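Local coordinates for protein endo-N-acetyl-beta-D-glucosaminidase (PDB 4AC1) that probably hydrolyses the chitobiose core of N-linked glycans as a family 18 glycoside hydrolase, deglycosylating the fungus's own secreted cellulases, at residues Pro213-Glu225 with Gln248-Leu261. Residues are numbered along the deposited sequence; the frame is centred on the assembly and turned at random.
Sequences PAKVVAGQLTTPE and QIGGVMGWEYFNSL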
ATOM      1  N   PRO A 213      -4.828  -8.534  14.130  1.00  6.58           N
ATOM      2  CA  PRO A 213      -3.511  -7.898  14.082  1.00  6.62           C
ATOM      3  C   PRO A 213      -2.678  -8.307  12.862  1.00  6.03           C
ATOM      4  O   PRO A 213      -2.018  -7.470  12.256  1.00  5.55           O
ATOM      5  CB  PRO A 213      -2.838  -8.392  15.371  1.00  7.17           C
ATOM      6  CG  PRO A 213      -3.961  -8.586  16.307  1.00  7.99           C
ATOM      7  CD  PRO A 213      -5.105  -9.111  15.465  1.00  7.42           C
ATOM      8  N   ALA A 214      -2.725  -9.587  12.487  1.00  5.65           N
ATOM      9  CA  ALA A 214      -1.998 -10.070  11.314  1.00  6.13           C
ATOM     10  C   ALA A 214      -2.391  -9.333  10.036  1.00  6.07           C
ATOM     11  O   ALA A 214      -1.599  -9.275   9.091  1.00  6.52           O
ATOM     12  CB  ALA A 214      -2.189 -11.586  11.139  1.00  6.47           C
ATOM     13  N   LYS A 215      -3.597  -8.774   9.996  1.00  5.48           N
ATOM     14  CA  LYS A 215      -4.052  -8.056   8.799  1.00  5.47           C
ATOM     15  C   LYS A 215      -4.005  -6.538   8.927  1.00  5.21           C
ATOM     16  O   LYS A 215      -4.389  -5.841   7.994  1.00  5.29           O
ATOM     17  CB  LYS A 215      -5.462  -8.487   8.419  1.00  6.71           C
ATOM     18  CG  LYS A 215      -5.592  -9.959   8.142  1.00  9.13           C
ATOM     19  CD  LYS A 215      -7.029 -10.256   7.808  1.00 11.59           C
ATOM     20  CE  LYS A 215      -7.208 -10.013   6.343  1.00 12.83           C
ATOM     21  NZ  LYS A 215      -8.556 -10.386   5.849  1.00 13.43           N
ATOM     22  N   VAL A 216      -3.547  -6.023  10.063  1.00  4.76           N
ATOM     23  CA  VAL A 216      -3.472  -4.568  10.247  1.00  4.87           C
ATOM     24  C   VAL A 216      -2.005  -4.128  10.234  1.00  4.65           C
ATOM     25  O   VAL A 216      -1.269  -4.322  11.206  1.00  4.92           O
ATOM     26  CB  VAL A 216      -4.189  -4.106  11.538  1.00  5.07           C
ATOM     27  CG1 VAL A 216      -4.161  -2.589  11.629  1.00  5.21           C
ATOM     28  CG2 VAL A 216      -5.622  -4.605  11.550  1.00  6.47           C
ATOM     29  N   VAL A 217      -1.586  -3.592   9.097  1.00  3.57           N
ATOM     30  CA  VAL A 217      -0.268  -2.988   8.927  1.00  4.05           C
ATOM     31  C   VAL A 217      -0.364  -1.526   9.346  1.00  4.06           C
ATOM     32  O   VAL A 217      -1.264  -0.792   8.922  1.00  4.93           O
ATOM     33  CB  VAL A 217       0.197  -3.111   7.454  1.00  4.60           C
ATOM     34  CG1 VAL A 217       1.345  -2.177   7.148  1.00  3.95           C
ATOM     35  CG2 VAL A 217       0.608  -4.539   7.168  1.00  4.45           C
ATOM     36  N   ALA A 218       0.549  -1.137  10.233  1.00  4.20           N
ATOM     37  CA  ALA A 218       0.630   0.242  10.733  1.00  4.48           C
ATOM     38  C   ALA A 218       1.288   1.174   9.735  1.00  4.27           C
ATOM     39  O   ALA A 218       2.516   1.196   9.596  1.00  4.86           O
ATOM     40  CB  ALA A 218       1.348   0.272  12.049  1.00  5.60           C
ATOM     41  N   GLY A 219       0.466   1.945   9.034  1.00  4.10           N
ATOM     42  CA  GLY A 219       0.959   2.897   8.065  1.00  4.64           C
ATOM     43  C   GLY A 219       1.498   4.154   8.695  1.00  4.39           C
ATOM     44  O   GLY A 219       0.898   4.695   9.639  1.00  5.16           O
ATOM     45  N   GLN A 220       2.604   4.624   8.138  1.00  4.51           N
ATOM     46  CA  GLN A 220       3.348   5.784   8.641  1.00  4.67           C
ATOM     47  C   GLN A 220       3.821   6.694   7.521  1.00  4.84           C
ATOM     48  O   GLN A 220       4.315   6.233   6.485  1.00  5.01           O
ATOM     49  CB  GLN A 220       4.584   5.304   9.405  1.00  5.61           C
ATOM     50  CG  GLN A 220       4.258   4.589  10.707  1.00  5.70           C
ATOM     51  CD  GLN A 220       3.844   5.565  11.780  1.00  4.52           C
ATOM     52  OE1 GLN A 220       4.696   6.138  12.458  1.00  7.58           O
ATOM     53  NE2 GLN A 220       2.542   5.771  11.932  1.00  6.17           N
ATOM     54  N   LEU A 221       3.682   7.995   7.735  1.00  4.74           N
ATOM     55  CA  LEU A 221       4.402   8.950   6.909  1.00  4.87           C
ATOM     56  C   LEU A 221       5.903   8.827   7.196  1.00  4.04           C
ATOM     57  O   LEU A 221       6.315   8.709   8.349  1.00  4.50           O
ATOM     58  CB  LEU A 221       3.935  10.383   7.195  1.00  4.65           C
ATOM     59  CG  LEU A 221       2.500  10.736   6.804  1.00  5.39           C
ATOM     60  CD1 LEU A 221       2.195  12.166   7.224  1.00  6.76           C
ATOM     61  CD2 LEU A 221       2.258  10.569   5.312  1.00  7.30           C
ATOM     62  N   THR A 222       6.715   8.855   6.150  1.00  5.16           N
ATOM     63  CA  THR A 222       8.163   8.774   6.322  1.00  5.80           C
ATOM     64  C   THR A 222       8.801  10.141   6.576  1.00  6.13           C
ATOM     65  O   THR A 222       9.970  10.226   6.970  1.00  5.71           O
ATOM     66  CB  THR A 222       8.841   8.130   5.113  1.00  5.68           C
ATOM     67  OG1 THR A 222       8.576   8.926   3.954  1.00  6.11           O
ATOM     68  CG2 THR A 222       8.346   6.691   4.904  1.00  5.53           C
ATOM     69  N   THR A 223       8.027  11.201   6.340  1.00  6.19           N
ATOM     70  CA  THR A 223       8.483  12.582   6.569  1.00  7.42           C
ATOM     71  C   THR A 223       7.325  13.360   7.179  1.00  7.90           C
ATOM     72  O   THR A 223       6.182  12.927   7.080  1.00  7.78           O
ATOM     73  CB  THR A 223       8.844  13.323   5.259  1.00  7.57           C
ATOM     74  OG1 THR A 223       7.638  13.640   4.554  1.00  8.36           O
ATOM     75  CG2 THR A 223       9.765  12.505   4.368  1.00  7.62           C
ATOM     76  N   PRO A 224       7.615  14.536   7.788  1.00  8.85           N
ATOM     77  CA  PRO A 224       6.559  15.393   8.331  1.00 10.16           C
ATOM     78  C   PRO A 224       5.913  16.311   7.276  1.00 11.66           C
ATOM     79  O   PRO A 224       5.256  17.309   7.629  1.00 11.63           O
ATOM     80  CB  PRO A 224       7.281  16.197   9.430  1.00  9.91           C
ATOM     81  CG  PRO A 224       8.721  15.973   9.246  1.00 10.98           C
ATOM     82  CD  PRO A 224       8.958  15.074   8.073  1.00  9.44           C
ATOM     83  N   GLU A 225       6.092  15.985   5.993  1.00 12.92           N
ATOM     84  CA  GLU A 225       5.386  16.676   4.905  1.00 14.30           C
ATOM     85  C   GLU A 225       3.957  16.157   4.815  1.00 14.09           C
ATOM     86  O   GLU A 225       3.560  15.454   3.861  1.00 15.44           O
ATOM     87  CB  GLU A 225       6.108  16.499   3.574  1.00 14.30           C
ATOM     88  CG  GLU A 225       7.483  17.139   3.513  1.00 16.74           C
ATOM     89  CD  GLU A 225       7.982  17.289   2.091  1.00 19.91           C
ATOM     90  OE1 GLU A 225       7.353  16.724   1.169  1.00 21.79           O
ATOM     91  OE2 GLU A 225       9.001  17.979   1.890  1.00 21.76           O
ATOM     92  N   GLN A 248       2.391 -11.032  17.215  1.00  9.89           N
ATOM     93  CA  GLN A 248       2.763 -10.581  15.874  1.00 10.09           C
ATOM     94  C   GLN A 248       1.778  -9.507  15.431  1.00  9.15           C
ATOM     95  O   GLN A 248       0.570  -9.672  15.609  1.00  9.73           O
ATOM     96  CB  GLN A 248       2.710 -11.733  14.866  1.00 10.48           C
ATOM     97  CG  GLN A 248       3.595 -12.940  15.191  1.00 12.05           C
ATOM     98  CD  GLN A 248       3.583 -13.990  14.092  1.00 13.76           C
ATOM     99  OE1 GLN A 248       2.572 -14.658  13.866  1.00 16.91           O
ATOM    100  NE2 GLN A 248       4.697 -14.125  13.387  1.00 13.58           N
ATOM    101  N   ILE A 249       2.295  -8.408  14.881  1.00  7.86           N
ATOM    102  CA  ILE A 249       1.458  -7.422  14.190  1.00  7.17           C
ATOM    103  C   ILE A 249       1.619  -7.573  12.672  1.00  5.81           C
ATOM    104  O   ILE A 249       2.558  -8.214  12.186  1.00  6.24           O
ATOM    105  CB  ILE A 249       1.767  -5.957  14.625  1.00  7.52           C
ATOM    106  CG1 ILE A 249       3.232  -5.576  14.334  1.00  8.11           C
ATOM    107  CG2 ILE A 249       1.366  -5.736  16.084  1.00  8.46           C
ATOM    108  CD1 ILE A 249       3.489  -4.065  14.178  1.00 10.63           C
ATOM    109  N   GLY A 250       0.727  -6.949  11.911  1.00  4.86           N
ATOM    110  CA  GLY A 250       0.802  -7.061  10.457  1.00  5.14           C
ATOM    111  C   GLY A 250       2.104  -6.501   9.913  1.00  5.18           C
ATOM    112  O   GLY A 250       2.636  -7.011   8.942  1.00  5.00           O
ATOM    113  N   GLY A 251       2.600  -5.450  10.554  1.00  5.00           N
ATOM    114  CA  GLY A 251       3.865  -4.835  10.186  1.00  5.26           C
ATOM    115  C   GLY A 251       3.706  -3.338  10.063  1.00  4.85           C
ATOM    116  O   GLY A 251       2.835  -2.747  10.707  1.00  4.87           O
ATOM    117  N   VAL A 252       4.572  -2.731   9.253  1.00  4.76           N
ATOM    118  CA  VAL A 252       4.596  -1.286   9.035  1.00  3.69           C
ATOM    119  C   VAL A 252       4.715  -0.993   7.544  1.00  3.65           C
ATOM    120  O   VAL A 252       5.422  -1.703   6.834  1.00  3.97           O
ATOM    121  CB  VAL A 252       5.806  -0.625   9.793  1.00  4.14           C
ATOM    122  CG1 VAL A 252       5.978   0.851   9.397  1.00  4.66           C
ATOM    123  CG2 VAL A 252       5.616  -0.754  11.279  1.00  5.07           C
ATOM    124  N   MET A 253       4.000   0.029   7.083  1.00  4.38           N
ATOM    125  CA  MET A 253       4.216   0.560   5.748  1.00  4.16           C
ATOM    126  C   MET A 253       4.623   2.017   5.840  1.00  4.00           C
ATOM    127  O   MET A 253       4.283   2.710   6.801  1.00  4.51           O
ATOM    128  CB  MET A 253       3.016   0.331   4.802  1.00  4.33           C
ATOM    129  CG  MET A 253       1.720   1.090   5.105  1.00  5.26           C
ATOM    130  SD  MET A 253       1.745   2.850   4.671  1.00  5.29           S
ATOM    131  CE  MET A 253      -0.013   3.096   4.485  1.00  5.40           C
ATOM    132  N   GLY A 254       5.386   2.456   4.848  1.00  4.13           N
ATOM    133  CA  GLY A 254       5.854   3.835   4.786  1.00  4.58           C
ATOM    134  C   GLY A 254       5.440   4.538   3.507  1.00  4.36           C
ATOM    135  O   GLY A 254       5.713   4.047   2.398  1.00  5.20           O
ATOM    136  N   TRP A 255       4.797   5.694   3.666  1.00  4.73           N
ATOM    137  CA  TRP A 255       4.498   6.617   2.562  1.00  4.93           C
ATOM    138  C   TRP A 255       5.446   7.827   2.667  1.00  4.85           C
ATOM    139  O   TRP A 255       5.307   8.610   3.608  1.00  4.58           O
ATOM    140  CB  TRP A 255       3.035   7.102   2.611  1.00  5.33           C
ATOM    141  CG  TRP A 255       2.774   7.955   1.428  1.00  5.97           C
ATOM    142  CD1 TRP A 255       3.018   9.294   1.307  1.00  6.63           C
ATOM    143  CD2 TRP A 255       2.312   7.511   0.145  1.00  6.20           C
ATOM    144  NE1 TRP A 255       2.714   9.717   0.038  1.00  8.07           N
ATOM    145  CE2 TRP A 255       2.286   8.639  -0.702  1.00  7.43           C
ATOM    146  CE3 TRP A 255       1.919   6.265  -0.371  1.00  6.89           C
ATOM    147  CZ2 TRP A 255       1.865   8.567  -2.038  1.00  8.77           C
ATOM    148  CZ3 TRP A 255       1.505   6.186  -1.701  1.00  7.81           C
ATOM    149  CH2 TRP A 255       1.474   7.336  -2.516  1.00  8.40           C
ATOM    150  N   GLU A 256       6.407   8.006   1.759  1.00  4.50           N
ATOM    151  CA  GLU A 256       6.793   7.068   0.696  1.00  4.68           C
ATOM    152  C   GLU A 256       8.327   7.090   0.618  1.00  5.22           C
ATOM    153  O   GLU A 256       9.001   7.788   1.392  1.00  5.13           O
ATOM    154  CB  GLU A 256       6.176   7.471  -0.651  1.00  5.62           C
ATOM    155  CG  GLU A 256       6.500   8.907  -1.047  1.00  6.27           C
ATOM    156  CD  GLU A 256       6.704   9.105  -2.543  1.00  7.92           C
ATOM    157  OE1 GLU A 256       7.084   8.145  -3.260  1.00  6.61           O
ATOM    158  OE2 GLU A 256       6.487  10.244  -3.007  1.00  8.85           O
ATOM    159  N   TYR A 257       8.904   6.342  -0.311  1.00  5.40           N
ATOM    160  CA  TYR A 257      10.332   6.045  -0.226  1.00  5.60           C
ATOM    161  C   TYR A 257      11.303   7.227  -0.293  1.00  5.63           C
ATOM    162  O   TYR A 257      12.110   7.428   0.626  1.00  5.32           O
ATOM    163  CB  TYR A 257      10.737   5.024  -1.290  1.00  5.72           C
ATOM    164  CG  TYR A 257      12.226   4.733  -1.344  1.00  6.01           C
ATOM    165  CD1 TYR A 257      12.900   4.181  -0.246  1.00  5.55           C
ATOM    166  CD2 TYR A 257      12.959   5.002  -2.499  1.00  6.12           C
ATOM    167  CE1 TYR A 257      14.263   3.895  -0.312  1.00  5.65           C
ATOM    168  CE2 TYR A 257      14.335   4.727  -2.568  1.00  6.24           C
ATOM    169  CZ  TYR A 257      14.973   4.167  -1.471  1.00  5.69           C
ATOM    170  OH  TYR A 257      16.322   3.870  -1.511  1.00  6.72           O
ATOM    171  N   PHE A 258      11.242   7.978  -1.391  1.00  6.63           N
ATOM    172  CA  PHE A 258      12.412   8.722  -1.899  1.00  7.05           C
ATOM    173  C   PHE A 258      13.037   9.773  -0.984  1.00  6.98           C
ATOM    174  O   PHE A 258      14.204  10.106  -1.149  1.00  7.04           O
ATOM    175  CB  PHE A 258      12.111   9.368  -3.259  1.00  7.38           C
ATOM    176  CG  PHE A 258      11.468  10.716  -3.152  1.00  8.27           C
ATOM    177  CD1 PHE A 258      10.160  10.844  -2.687  1.00  7.89           C
ATOM    178  CD2 PHE A 258      12.182  11.867  -3.501  1.00 10.03           C
ATOM    179  CE1 PHE A 258       9.569  12.086  -2.584  1.00  9.85           C
ATOM    180  CE2 PHE A 258      11.602  13.119  -3.396  1.00 11.45           C
ATOM    181  CZ  PHE A 258      10.301  13.232  -2.942  1.00  9.75           C
ATOM    182  N   ASN A 259      12.258  10.302  -0.047  1.00  6.31           N
ATOM    183  CA  ASN A 259      12.719  11.397   0.811  1.00  7.28           C
ATOM    184  C   ASN A 259      12.618  11.053   2.282  1.00  7.27           C
ATOM    185  O   ASN A 259      12.699  11.931   3.144  1.00  7.19           O
ATOM    186  CB  ASN A 259      11.924  12.685   0.514  1.00  7.44           C
ATOM    187  CG  ASN A 259      10.425  12.534   0.782  1.00  8.93           C
ATOM    188  OD1 ASN A 259       9.941  11.444   1.063  1.00  7.80           O
ATOM    189  ND2 ASN A 259       9.692  13.630   0.698  1.00  9.47           N
ATOM    190  N   SER A 260      12.465   9.766   2.577  1.00  6.37           N
ATOM    191  CA  SER A 260      12.254   9.317   3.949  1.00  5.88           C
ATOM    192  C   SER A 260      13.272   9.858   4.933  1.00  6.12           C
ATOM    193  O   SER A 260      14.472   9.773   4.698  1.00  5.97           O
ATOM    194  CB  SER A 260      12.327   7.807   4.008  1.00  5.85           C
ATOM    195  OG  SER A 260      11.306   7.202   3.249  1.00  4.77           O
ATOM    196  N   LEU A 261      12.788  10.367   6.062  1.00  5.98           N
ATOM    197  CA  LEU A 261      13.666  10.633   7.207  1.00  7.41           C
ATOM    198  C   LEU A 261      14.134   9.304   7.795  1.00  7.86           C
ATOM    199  O   LEU A 261      13.408   8.318   7.677  1.00  7.94           O
ATOM    200  CB  LEU A 261      12.941  11.465   8.270  1.00  7.47           C
ATOM    201  CG  LEU A 261      12.649  12.908   7.866  1.00  8.11           C
ATOM    202  CD1 LEU A 261      11.949  13.647   9.006  1.00  8.80           C
ATOM    203  CD2 LEU A 261      13.911  13.658   7.455  1.00 10.73           C
TER
HETATM  204  O   HOH W   1       5.899  11.320   3.987  1.00  8.05           O
HETATM  205  O   HOH W   2       7.144  14.110   1.658  1.00 27.21           O
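Thr222 OG1 donates to Glu256 O at 2.8 Å, one of three bonds Thr222 makes just beyond the C-terminal ends of paired strands 216-221 and 251-255, a parallel beta-alpha-beta unit of the family 18 (beta/alpha)8 barrel. Its backbone N donates to Trp255 O, and its carbonyl O accepts from Leu261 N. Chi1 of 61° sets OG1 between backbone N and carbonyl carbon, turned to Glu256 O, the residue just after a cis peptide bond. CG2 packs 3.8 Å from Gly254 CA and lies beside Ser260 OG. Truncation to an alanine here would probably leave Glu256 O without this hydroxyl donor and open a gap beside Gly254 and Ser260. Further back, the strands exchange bonds in parallel register, the straightest from Trp255 N to Gln220 O (167°). Gly219 makes room for Met253, whose bent chain lays SD 3.5 Å from Gly219 CA; Val217 CG1 rests on Met253 CB, and Ile6 touches both side chains. Trp255, on the same face, meets the Tyr8 ring near zinc ligand Glu127, consistent with the tryptophan flooring the sugar site in family 18 enzymes. Thr223 OG1 accepts from Glu225 N, an ST turn, and one water links it to Asn259 ND2 and, at 2.7 Å, to Glu225 OE1.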